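Side-chain contacts in cellulase (Xanthomonas axonopodis pv. citri, PDB 4W7W), which probably hydrolyses the beta-1,4-glucosidic bonds of cellulose and its oligosaccharides, acting as a family 5 glycoside hydrolase with a (beta/alpha)8 barrel: residues P40-L43 / F44-T48; Y49-A52 / S53-S56; L130-L133 / W134-A138; F251-W254 / L255-K259; A270-P273 / V274-K277. One frame throughout, in Å; residues are numbered along the deposited sequence.

Contact 1 (P40-L43 / F44-T48); sequences PGTL and FKDYT
The carbonyl of Thr42 takes the backbone N-H groups of both Lys45 and Asp46: the bond from Lys45 closes a type II beta turn with Leu43 and Phe44 at its corners, and Asp46 N adds a second bond. This turn belongs to the loop that runs from strand 24-29 to helix 52-60 of the (beta/alpha)8 barrel. Asp46 N meets Thr42 O at 2.9 Å and almost head-on, whereas Lys45 N arrives from above the carbonyl plane. Asp46 returns the bond through its carboxylate, whose OD2 receives Thr42 N at 2.8 Å on the anti lone pair. Gly41, at positive phi, suits its place because a side chain would press on Asp46 CB and the Tyr47 ring; Asp46 OD2 lies 3.3 Å from Gly41 CA.

Leu43 serves two rings. With CG anti to the backbone N (chi1 -178°), Leu43 CG lies over the centre of the Phe44 ring, 3.8 Å from its centroid. Leu43 CA lies over a face of Tyr47, and Leu43 CD1 meets Tyr47 CE2 at 3.7 Å. The phenol oxygen of Tyr47 is bonded to Gln87 and also to a water, and that water donates to Pro40 O over 2.8 Å.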
# COMPACT_ATOMS: atom_id res chain seq x y z
N PRO A 40 -19.36 12.95 0.29
CA PRO A 40 -18.92 11.56 0.48
C PRO A 40 -18.65 10.80 -0.81
O PRO A 40 -17.97 9.78 -0.82
CB PRO A 40 -20.11 10.93 1.22
CG PRO A 40 -21.29 11.72 0.78
CD PRO A 40 -20.78 13.13 0.70
N GLY A 41 -19.20 11.29 -1.91
CA GLY A 41 -19.30 10.50 -3.11
C GLY A 41 -20.37 9.45 -2.94
O GLY A 41 -20.84 9.18 -1.84
N THR A 42 -20.78 8.88 -4.06
CA THR A 42 -21.84 7.89 -4.06
C THR A 42 -21.33 6.55 -4.59
O THR A 42 -20.74 6.47 -5.68
CB THR A 42 -23.03 8.37 -4.90
OG1 THR A 42 -23.51 9.60 -4.37
CG2 THR A 42 -24.17 7.33 -4.90
N LEU A 43 -21.56 5.50 -3.81
CA LEU A 43 -21.18 4.16 -4.20
C LEU A 43 -21.77 3.81 -5.57
O LEU A 43 -22.95 4.09 -5.83
CB LEU A 43 -21.63 3.17 -3.15
CG LEU A 43 -21.28 1.70 -3.36
CD1 LEU A 43 -19.78 1.49 -3.21
CD2 LEU A 43 -22.06 0.81 -2.39
N PHE A 44 -20.96 3.19 -6.42
CA PHE A 44 -21.28 2.78 -7.80
C PHE A 44 -21.23 3.90 -8.82
O PHE A 44 -21.21 3.63 -10.02
CB PHE A 44 -22.60 2.02 -7.92
CG PHE A 44 -22.68 0.81 -7.04
CD1 PHE A 44 -21.75 -0.22 -7.16
CD2 PHE A 44 -23.68 0.71 -6.09
CE1 PHE A 44 -21.84 -1.34 -6.35
CE2 PHE A 44 -23.77 -0.40 -5.28
CZ PHE A 44 -22.85 -1.42 -5.40
N LYS A 45 -21.20 5.15 -8.36
CA LYS A 45 -21.15 6.31 -9.24
C LYS A 45 -19.75 6.90 -9.21
O LYS A 45 -19.09 7.05 -10.25
CB LYS A 45 -22.19 7.33 -8.77
CG LYS A 45 -22.25 8.62 -9.56
CD LYS A 45 -23.40 9.49 -9.08
CE LYS A 45 -23.75 10.56 -10.10
NZ LYS A 45 -24.66 11.57 -9.50
N ASP A 46 -19.29 7.25 -8.02
CA ASP A 46 -17.97 7.86 -7.87
C ASP A 46 -16.87 6.89 -7.46
O ASP A 46 -15.69 7.16 -7.69
CB ASP A 46 -18.06 8.97 -6.83
CG ASP A 46 -19.11 10.00 -7.18
OD1 ASP A 46 -19.03 10.53 -8.30
OD2 ASP A 46 -20.02 10.25 -6.36
N TYR A 47 -17.24 5.78 -6.84
CA TYR A 47 -16.26 4.80 -6.39
C TYR A 47 -16.97 3.48 -6.24
O TYR A 47 -18.20 3.41 -6.24
CB TYR A 47 -15.64 5.24 -5.06
CG TYR A 47 -16.58 5.22 -3.88
CD1 TYR A 47 -17.36 6.33 -3.56
CD2 TYR A 47 -16.67 4.11 -3.05
CE1 TYR A 47 -18.20 6.35 -2.47
CE2 TYR A 47 -17.52 4.12 -1.95
CZ TYR A 47 -18.28 5.22 -1.67
OH TYR A 47 -19.09 5.18 -0.56
N THR A 48 -16.18 2.41 -6.13
CA THR A 48 -16.73 1.09 -5.96
C THR A 48 -15.79 0.27 -5.10
O THR A 48 -14.60 0.53 -5.07
CB THR A 48 -16.93 0.40 -7.32
OG1 THR A 48 -17.64 -0.82 -7.13
CG2 THR A 48 -15.60 0.11 -8.02
O HOH W 1 -18.98 7.59 0.62
O HOH W 2 -21.74 11.99 -5.72

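Contact 2 (Y49-A52 / S53-S56); sequences YPAA and SDFS
Pro50 and Phe55 meet at a slant: the pyrrolidine ring offers CB to the phenyl ring, and Pro50 CB comes within 3.8 Å of Phe55 CE1. Proline, its ring locked to the backbone, presents a fixed apolar edge to the flat phenyl ring. The phenyl ring takes up its place with CG beside the backbone N (chi1 -67°), which turns its C-H rim back along the chain. Carbonyl oxygens of Ala51 and Ala52 lie near the ring plane at that rim, Ala51 O being 3.5 Å from Phe55 CD1; the slightly positive ring edge is a suitable neighbour for them.

Asp54 points its carboxylate the same way along the chain. Its OD2 accepts Ala51 N at 2.9 Å, met from well above the carboxylate plane, while Asp54 N donates to Ala51 O at 2.9 Å. Ala51 is thus held through both its N-H and its C=O by one residue at the start of helix 52-60, the first helix of the (beta/alpha)8 barrel. The other carboxylate oxygen, OD1, is bonded to Gln314. Asp54 OD2 also rests 3.5 Å from Pro50 CB.

Inward, Phe55 and Pro50 press on Leu29 of strand 24-29 and on strand 65-70, through Ile66 and Leu68 respectively; helix 85-100 adds Ser94 beside Pro50 and Ala97 beside Phe55. The exposed side of the turn carries small groups, with Ser53 OG 3.6 Å from Ala51 CB. A weak backbone bond of 3.3 Å joins Ser56 N to Ala52 O.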
# COMPACT_ATOMS: atom_id res chain seq x y z
N TYR A 49 -16.35 -0.71 -4.41
CA TYR A 49 -15.57 -1.75 -3.77
C TYR A 49 -15.42 -2.92 -4.73
O TYR A 49 -16.14 -3.01 -5.73
CB TYR A 49 -16.19 -2.14 -2.41
CG TYR A 49 -15.72 -1.21 -1.31
CD1 TYR A 49 -16.15 0.10 -1.24
CD2 TYR A 49 -14.81 -1.64 -0.37
CE1 TYR A 49 -15.67 0.97 -0.29
CE2 TYR A 49 -14.31 -0.77 0.59
CZ TYR A 49 -14.75 0.52 0.64
OH TYR A 49 -14.23 1.36 1.61
N PRO A 50 -14.48 -3.82 -4.46
CA PRO A 50 -14.24 -4.89 -5.42
C PRO A 50 -15.38 -5.90 -5.44
O PRO A 50 -16.14 -6.03 -4.48
CB PRO A 50 -12.95 -5.56 -4.91
CG PRO A 50 -12.35 -4.60 -3.90
CD PRO A 50 -13.53 -3.86 -3.33
N ALA A 51 -15.50 -6.61 -6.54
CA ALA A 51 -16.42 -7.73 -6.62
C ALA A 51 -15.80 -8.90 -5.87
O ALA A 51 -14.58 -9.07 -5.87
CB ALA A 51 -16.65 -8.13 -8.07
N ALA A 52 -16.64 -9.75 -5.30
CA ALA A 52 -16.13 -10.95 -4.64
C ALA A 52 -15.31 -11.80 -5.62
O ALA A 52 -14.31 -12.41 -5.23
CB ALA A 52 -17.26 -11.77 -4.07
N SER A 53 -15.72 -11.84 -6.88
CA SER A 53 -15.00 -12.61 -7.88
C SER A 53 -13.58 -12.10 -8.12
O SER A 53 -12.75 -12.85 -8.62
CB SER A 53 -15.77 -12.62 -9.19
OG SER A 53 -16.03 -11.32 -9.69
N ASP A 54 -13.31 -10.84 -7.81
CA ASP A 54 -11.95 -10.32 -7.94
C ASP A 54 -11.05 -11.11 -6.97
O ASP A 54 -9.94 -11.52 -7.31
CB ASP A 54 -11.88 -8.82 -7.63
CG ASP A 54 -12.69 -7.93 -8.58
OD1 ASP A 54 -12.96 -8.35 -9.74
OD2 ASP A 54 -13.05 -6.81 -8.15
N PHE A 55 -11.51 -11.26 -5.73
CA PHE A 55 -10.73 -11.98 -4.73
C PHE A 55 -10.45 -13.41 -5.18
O PHE A 55 -9.32 -13.88 -5.10
CB PHE A 55 -11.44 -11.97 -3.37
CG PHE A 55 -11.53 -10.61 -2.75
CD1 PHE A 55 -12.58 -9.76 -3.08
CD2 PHE A 55 -10.57 -10.16 -1.86
CE1 PHE A 55 -12.66 -8.50 -2.51
CE2 PHE A 55 -10.66 -8.90 -1.30
CZ PHE A 55 -11.70 -8.07 -1.64
N SER A 56 -11.48 -14.10 -5.65
CA SER A 56 -11.29 -15.49 -6.06
C SER A 56 -10.39 -15.61 -7.30
O SER A 56 -9.59 -16.53 -7.38
CB SER A 56 -12.62 -16.22 -6.25
OG SER A 56 -13.45 -15.55 -7.15

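Contact 3 (L130-L133 / W134-A138); sequences LADL and WRRLA
Leu130, Leu133, Trp134 and Leu137 make the apolar side of an amphipathic stretch of about two turns of helix 127-141, one of the helices around the (beta/alpha)8 barrel, while Asp132, Arg135 and Arg136 line another side. The backbone supplies the usual i to i+4 bonds, from Trp134 N to Leu130 O through Leu137 N to Leu133 O.

Among the apolar contacts, a methyl of Leu133 does most of the work. Leu133 CD1 stands 3.6 Å from the centroid of the five-membered ring of Trp134, only 4° off the ring normal, a CH-pi contact. The same methyl, Leu133 CD1, touches Leu137 CD1 at 3.6 Å. Leu130 lies alongside the indole, with Leu130 CD1 at 3.7 Å from Trp134 CD1. Branched leucines and a broad indole suit this side, which packs on Leu109 of strand 104-109, on Trp72 and on helix 160-176; Trp134 NE1 is satisfied by Leu151 O.

Asp132, Arg135 and Arg136 form a salt-bridge network, with Asp132 CG anti to the backbone N (chi1 -179°). Arg135 NH2 reaches Asp132 OD1 at 2.9 Å, nearly straight, and Arg136 NE reaches Asp132 OD2 at 2.8 Å. Each oxygen lies in the plane of its guanidinium, and each nitrogen comes from the syn side, about 30° out of the carboxylate plane. Arg135 bends at chi3 to reach Asp132, while Arg136 runs extended to NE. Gln76 also donates to OD2, and Asn80 O takes Arg136 NH2. One water donates to Asp132 OD1 at 2.7 Å and accepts from Arg135 NE.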
# COMPACT_ATOMS: atom_id res chain seq x y z
N LEU A 130 -4.92 11.55 12.68
CA LEU A 130 -4.61 10.26 12.05
C LEU A 130 -4.55 9.14 13.08
O LEU A 130 -4.99 8.02 12.83
CB LEU A 130 -3.30 10.34 11.29
CG LEU A 130 -2.88 9.04 10.59
CD1 LEU A 130 -3.90 8.61 9.56
CD2 LEU A 130 -1.51 9.21 9.96
N ALA A 131 -4.03 9.46 14.27
CA ALA A 131 -3.99 8.46 15.35
C ALA A 131 -5.41 8.07 15.76
O ALA A 131 -5.66 6.91 16.07
CB ALA A 131 -3.16 8.97 16.52
N ASP A 132 -6.33 9.03 15.80
CA ASP A 132 -7.71 8.72 16.13
C ASP A 132 -8.36 7.80 15.10
O ASP A 132 -9.05 6.83 15.45
CB ASP A 132 -8.55 9.99 16.29
CG ASP A 132 -9.98 9.69 16.67
OD1 ASP A 132 -10.22 9.39 17.86
OD2 ASP A 132 -10.86 9.75 15.79
N LEU A 133 -8.13 8.09 13.82
CA LEU A 133 -8.62 7.24 12.76
C LEU A 133 -8.15 5.80 12.99
O LEU A 133 -8.95 4.85 12.97
CB LEU A 133 -8.15 7.78 11.41
CG LEU A 133 -8.47 7.00 10.14
CD1 LEU A 133 -7.61 5.75 9.94
CD2 LEU A 133 -9.96 6.66 10.05
N TRP A 134 -6.84 5.63 13.21
CA TRP A 134 -6.31 4.29 13.34
C TRP A 134 -6.67 3.61 14.64
O TRP A 134 -6.81 2.40 14.68
CB TRP A 134 -4.80 4.28 13.06
CG TRP A 134 -4.52 4.20 11.59
CD1 TRP A 134 -4.01 5.17 10.79
CD2 TRP A 134 -4.85 3.10 10.75
NE1 TRP A 134 -3.98 4.73 9.49
CE2 TRP A 134 -4.50 3.46 9.44
CE3 TRP A 134 -5.41 1.84 10.97
CZ2 TRP A 134 -4.68 2.61 8.36
CZ3 TRP A 134 -5.59 1.00 9.90
CH2 TRP A 134 -5.23 1.37 8.62
N ARG A 135 -6.85 4.37 15.72
CA ARG A 135 -7.43 3.82 16.95
C ARG A 135 -8.77 3.15 16.63
O ARG A 135 -9.03 2.00 17.03
CB ARG A 135 -7.63 4.91 17.99
CG ARG A 135 -8.34 4.44 19.26
CD ARG A 135 -8.57 5.57 20.26
NE ARG A 135 -9.55 6.52 19.76
CZ ARG A 135 -10.86 6.37 19.84
NH1 ARG A 135 -11.37 5.31 20.44
NH2 ARG A 135 -11.66 7.28 19.28
N ARG A 136 -9.61 3.88 15.92
CA ARG A 136 -10.95 3.39 15.61
C ARG A 136 -10.90 2.17 14.71
O ARG A 136 -11.64 1.21 14.94
CB ARG A 136 -11.77 4.51 15.01
CG ARG A 136 -12.06 5.63 15.98
CD ARG A 136 -12.73 6.79 15.28
NE ARG A 136 -12.99 7.95 16.13
CZ ARG A 136 -14.08 8.10 16.87
NH1 ARG A 136 -14.95 7.11 16.98
NH2 ARG A 136 -14.27 9.21 17.54
N LEU A 137 -10.09 2.19 13.66
CA LEU A 137 -9.97 1.02 12.80
C LEU A 137 -9.38 -0.16 13.54
O LEU A 137 -9.83 -1.30 13.37
CB LEU A 137 -9.18 1.30 11.52
CG LEU A 137 -9.86 2.23 10.53
CD1 LEU A 137 -8.94 2.43 9.33
CD2 LEU A 137 -11.20 1.71 10.07
N ALA A 138 -8.39 0.09 14.41
CA ALA A 138 -7.81 -1.00 15.18
C ALA A 138 -8.84 -1.63 16.12
O ALA A 138 -8.85 -2.85 16.30
CB ALA A 138 -6.62 -0.49 15.96
O HOH W 3 -8.47 9.35 19.85
O HOH W 4 -11.94 11.22 19.01

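Contact 4 (F251-W254 / L255-K259); sequences FTSW and LRENK
Leu255 CG lies over one face of the Phe251 ring, 4.3 Å from its centroid and displaced toward the rim, while Leu255 CD1 touches Phe251 CE2 at 3.7 Å. The indole of Trp254 carries the amide of Asn258 on one face, with Asn258 ND2 nearest to Trp254 NE1 at 3.2 Å and the two planes 46° apart. Both nitrogens are donors and look to other partners: Trp254 NE1 to Glu210, Asn258 ND2 to Trp254 O at 3.0 Å. That carbonyl also takes Asn258 N at 3.1 Å; Asn258 N and ND2 approach it from opposite faces of its plane. Asparagine, short and able to donate from its side chain, suits this last turn of helix 243-258, which Lys259 closes with positive phi in a Schellman motif. The helix is the crossover of the beta-alpha-beta unit between strands 219-226 and 262-268. Its inner aromatics, Phe251 and Trp254, both meet Trp196 edge-to-face.

Toward solvent the chemistry becomes polar. With its OG trans to the amide nitrogen (chi1 -167°), Ser253 donates from OG to Glu257 OE2 at 2.7 Å, on the anti side of the carboxylate. Glu257 OE2 is shared with Arg197 in a salt bridge.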
# COMPACT_ATOMS: atom_id res chain seq x y z
N PHE A 251 17.25 0.57 0.03
CA PHE A 251 16.19 0.29 0.98
C PHE A 251 16.35 -1.10 1.58
O PHE A 251 16.22 -1.26 2.80
CB PHE A 251 14.84 0.47 0.28
CG PHE A 251 13.65 0.14 1.14
CD1 PHE A 251 13.26 0.96 2.19
CD2 PHE A 251 12.90 -1.00 0.89
CE1 PHE A 251 12.15 0.65 2.95
CE2 PHE A 251 11.79 -1.31 1.66
CZ PHE A 251 11.42 -0.48 2.68
N THR A 252 16.65 -2.08 0.74
CA THR A 252 16.85 -3.44 1.22
C THR A 252 17.99 -3.48 2.24
O THR A 252 17.88 -4.11 3.30
CB THR A 252 17.14 -4.37 0.03
OG1 THR A 252 16.01 -4.37 -0.85
CG2 THR A 252 17.43 -5.79 0.46
N SER A 253 19.08 -2.78 1.94
CA SER A 253 20.20 -2.75 2.88
C SER A 253 19.79 -2.09 4.20
O SER A 253 20.16 -2.55 5.27
CB SER A 253 21.40 -2.02 2.29
OG SER A 253 22.56 -2.25 3.07
N TRP A 254 19.04 -0.99 4.11
CA TRP A 254 18.57 -0.30 5.31
C TRP A 254 17.74 -1.23 6.19
O TRP A 254 17.90 -1.25 7.41
CB TRP A 254 17.78 0.94 4.92
CG TRP A 254 17.28 1.71 6.08
CD1 TRP A 254 17.96 2.65 6.80
CD2 TRP A 254 15.98 1.61 6.69
NE1 TRP A 254 17.17 3.13 7.81
CE2 TRP A 254 15.95 2.53 7.75
CE3 TRP A 254 14.84 0.84 6.43
CZ2 TRP A 254 14.83 2.69 8.56
CZ3 TRP A 254 13.73 1.02 7.24
CH2 TRP A 254 13.73 1.94 8.28
N LEU A 255 16.86 -2.01 5.57
CA LEU A 255 16.09 -2.98 6.34
C LEU A 255 17.02 -3.94 7.07
O LEU A 255 16.86 -4.19 8.27
CB LEU A 255 15.17 -3.80 5.42
CG LEU A 255 14.07 -3.03 4.69
CD1 LEU A 255 13.44 -3.96 3.65
CD2 LEU A 255 13.04 -2.50 5.66
N ARG A 256 17.99 -4.48 6.35
CA ARG A 256 18.89 -5.45 6.93
C ARG A 256 19.73 -4.83 8.06
O ARG A 256 19.89 -5.45 9.12
CB ARG A 256 19.76 -6.05 5.84
CG ARG A 256 20.34 -7.39 6.19
CD ARG A 256 21.00 -8.01 4.97
NE ARG A 256 20.03 -8.65 4.09
CZ ARG A 256 20.00 -8.54 2.77
NH1 ARG A 256 20.90 -7.84 2.11
NH2 ARG A 256 19.06 -9.19 2.11
N GLU A 257 20.22 -3.61 7.84
CA GLU A 257 21.03 -2.89 8.83
C GLU A 257 20.28 -2.68 10.14
O GLU A 257 20.87 -2.72 11.21
CB GLU A 257 21.43 -1.51 8.29
CG GLU A 257 22.38 -1.55 7.11
CD GLU A 257 22.30 -0.31 6.24
OE1 GLU A 257 21.89 0.76 6.76
OE2 GLU A 257 22.62 -0.42 5.02
N ASN A 258 18.98 -2.45 10.03
CA ASN A 258 18.14 -2.09 11.16
C ASN A 258 17.30 -3.24 11.67
O ASN A 258 16.50 -3.04 12.59
CB ASN A 258 17.29 -0.87 10.82
CG ASN A 258 18.14 0.37 10.71
OD1 ASN A 258 18.54 0.93 11.72
ND2 ASN A 258 18.49 0.77 9.50
N LYS A 259 17.51 -4.44 11.11
CA LYS A 259 16.80 -5.64 11.53
C LYS A 259 15.28 -5.44 11.38
O LYS A 259 14.50 -5.86 12.22
CB LYS A 259 17.15 -6.03 12.99
CG LYS A 259 18.61 -5.88 13.42
CD LYS A 259 19.57 -6.66 12.54
CE LYS A 259 20.80 -7.23 13.27
NZ LYS A 259 22.08 -6.52 12.98

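Contact 5 (A270-P273 / V274-K277); sequences ANNP and VCDK
Two waters each donate to Asp276 OD1 at 2.7 Å, and through them it reaches the loop residues just before its helix. One water also donates to Ala270 O and the other to Asn271 OD1, so one carboxylate oxygen is linked through water to both. Asn271 is the centre of an inverse gamma turn, and Asn272 N returns weakly to Ala270 O at 3.1 Å.

Asn272 occupies the N-cap of helix 273-288. Its CG falls between the backbone N and the carbonyl carbon (chi1 61°), which swings the amide oxygen forward over the first turn: Asn272 OD1 accepts Cys275 N at 3.0 Å, almost straight though tilted from the amide plane. An asparagine is well matched to this place because its short amide satisfies an N-H that no preceding turn could serve. Pro273, with no N-H to satisfy, suits the first position of the helix. From there regular bonds begin, Asp276 N to Asn272 O at 2.9 Å and Lys277 N to Pro273 O at 3.1 Å.

Cys275 points back toward the loop, its CB only 3.0 Å from Ala270 O and its SG 4.2 Å from Ala270 CB. Its disulfide with Cys238 joins the loop that follows strand 219-226 to the first turn of helix 273-288, just after strand 262-268.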
# COMPACT_ATOMS: atom_id res chain seq x y z
N ALA A 270 5.01 -1.80 -17.45
CA ALA A 270 4.15 -1.87 -18.62
C ALA A 270 4.45 -3.10 -19.45
O ALA A 270 5.43 -3.81 -19.23
CB ALA A 270 4.31 -0.61 -19.45
N ASN A 271 3.57 -3.34 -20.42
CA ASN A 271 3.66 -4.56 -21.21
C ASN A 271 4.58 -4.44 -22.42
O ASN A 271 4.12 -4.32 -23.55
CB ASN A 271 2.26 -4.96 -21.66
CG ASN A 271 2.24 -6.22 -22.47
OD1 ASN A 271 3.05 -7.11 -22.24
ND2 ASN A 271 1.35 -6.29 -23.43
N ASN A 272 5.88 -4.49 -22.17
CA ASN A 272 6.89 -4.44 -23.24
C ASN A 272 8.13 -5.19 -22.79
O ASN A 272 8.30 -5.45 -21.61
CB ASN A 272 7.17 -2.98 -23.67
CG ASN A 272 7.72 -2.11 -22.56
OD1 ASN A 272 8.82 -2.34 -22.03
ND2 ASN A 272 6.95 -1.08 -22.17
N PRO A 273 9.01 -5.53 -23.74
CA PRO A 273 10.11 -6.43 -23.39
C PRO A 273 11.05 -5.90 -22.30
O PRO A 273 11.42 -6.64 -21.40
CB PRO A 273 10.83 -6.61 -24.73
CG PRO A 273 9.70 -6.59 -25.72
CD PRO A 273 8.79 -5.51 -25.20
N VAL A 274 11.44 -4.63 -22.38
CA VAL A 274 12.36 -4.08 -21.39
C VAL A 274 11.70 -4.11 -20.01
O VAL A 274 12.33 -4.49 -19.02
CB VAL A 274 12.79 -2.65 -21.77
CG1 VAL A 274 13.54 -2.00 -20.63
CG2 VAL A 274 13.67 -2.70 -23.01
N CYS A 275 10.43 -3.71 -19.95
CA CYS A 275 9.70 -3.75 -18.68
C CYS A 275 9.54 -5.18 -18.13
O CYS A 275 9.65 -5.36 -16.92
CB CYS A 275 8.33 -3.13 -18.82
SG CYS A 275 8.35 -1.33 -18.77
N ASP A 276 9.25 -6.15 -19.00
CA ASP A 276 9.10 -7.52 -18.51
C ASP A 276 10.40 -8.02 -17.90
O ASP A 276 10.40 -8.70 -16.88
CB ASP A 276 8.65 -8.48 -19.61
CG ASP A 276 7.13 -8.50 -19.84
OD1 ASP A 276 6.37 -7.87 -19.08
OD2 ASP A 276 6.74 -9.21 -20.80
N LYS A 277 11.54 -7.70 -18.52
CA LYS A 277 12.84 -8.07 -17.94
C LYS A 277 13.05 -7.39 -16.60
O LYS A 277 13.50 -8.02 -15.64
CB LYS A 277 13.99 -7.70 -18.87
CG LYS A 277 14.16 -8.63 -20.04
CD LYS A 277 15.39 -8.22 -20.84
CE LYS A 277 16.66 -8.69 -20.15
NZ LYS A 277 17.85 -8.59 -21.04
O HOH W 5 6.00 -5.76 -17.42
O HOH W 6 3.68 -7.91 -19.63

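Overall arrangement
All five contacts are local, partly buried and part of one (beta/alpha)8 barrel. Contacts 1, 2 and 5 are nearer the surface, each with four exposed residues; contacts 3 and 4 each have four buried ones. Contacts 1 and 2 follow strand 24-29 and touch, contact 1 in the loop and contact 2 running into helix 52-60. Contacts 3 and 4 lie within outer helices, each with a buried apolar side toward the strands and a charged or polar side away from them; contact 3 relies on a salt-bridge network, contact 4 on a serine-glutamate bond and a helix end. Contacts 2 and 5 both set the start of a helix, the former through an aspartate, the latter through an asparagine cap, waters and a disulfide.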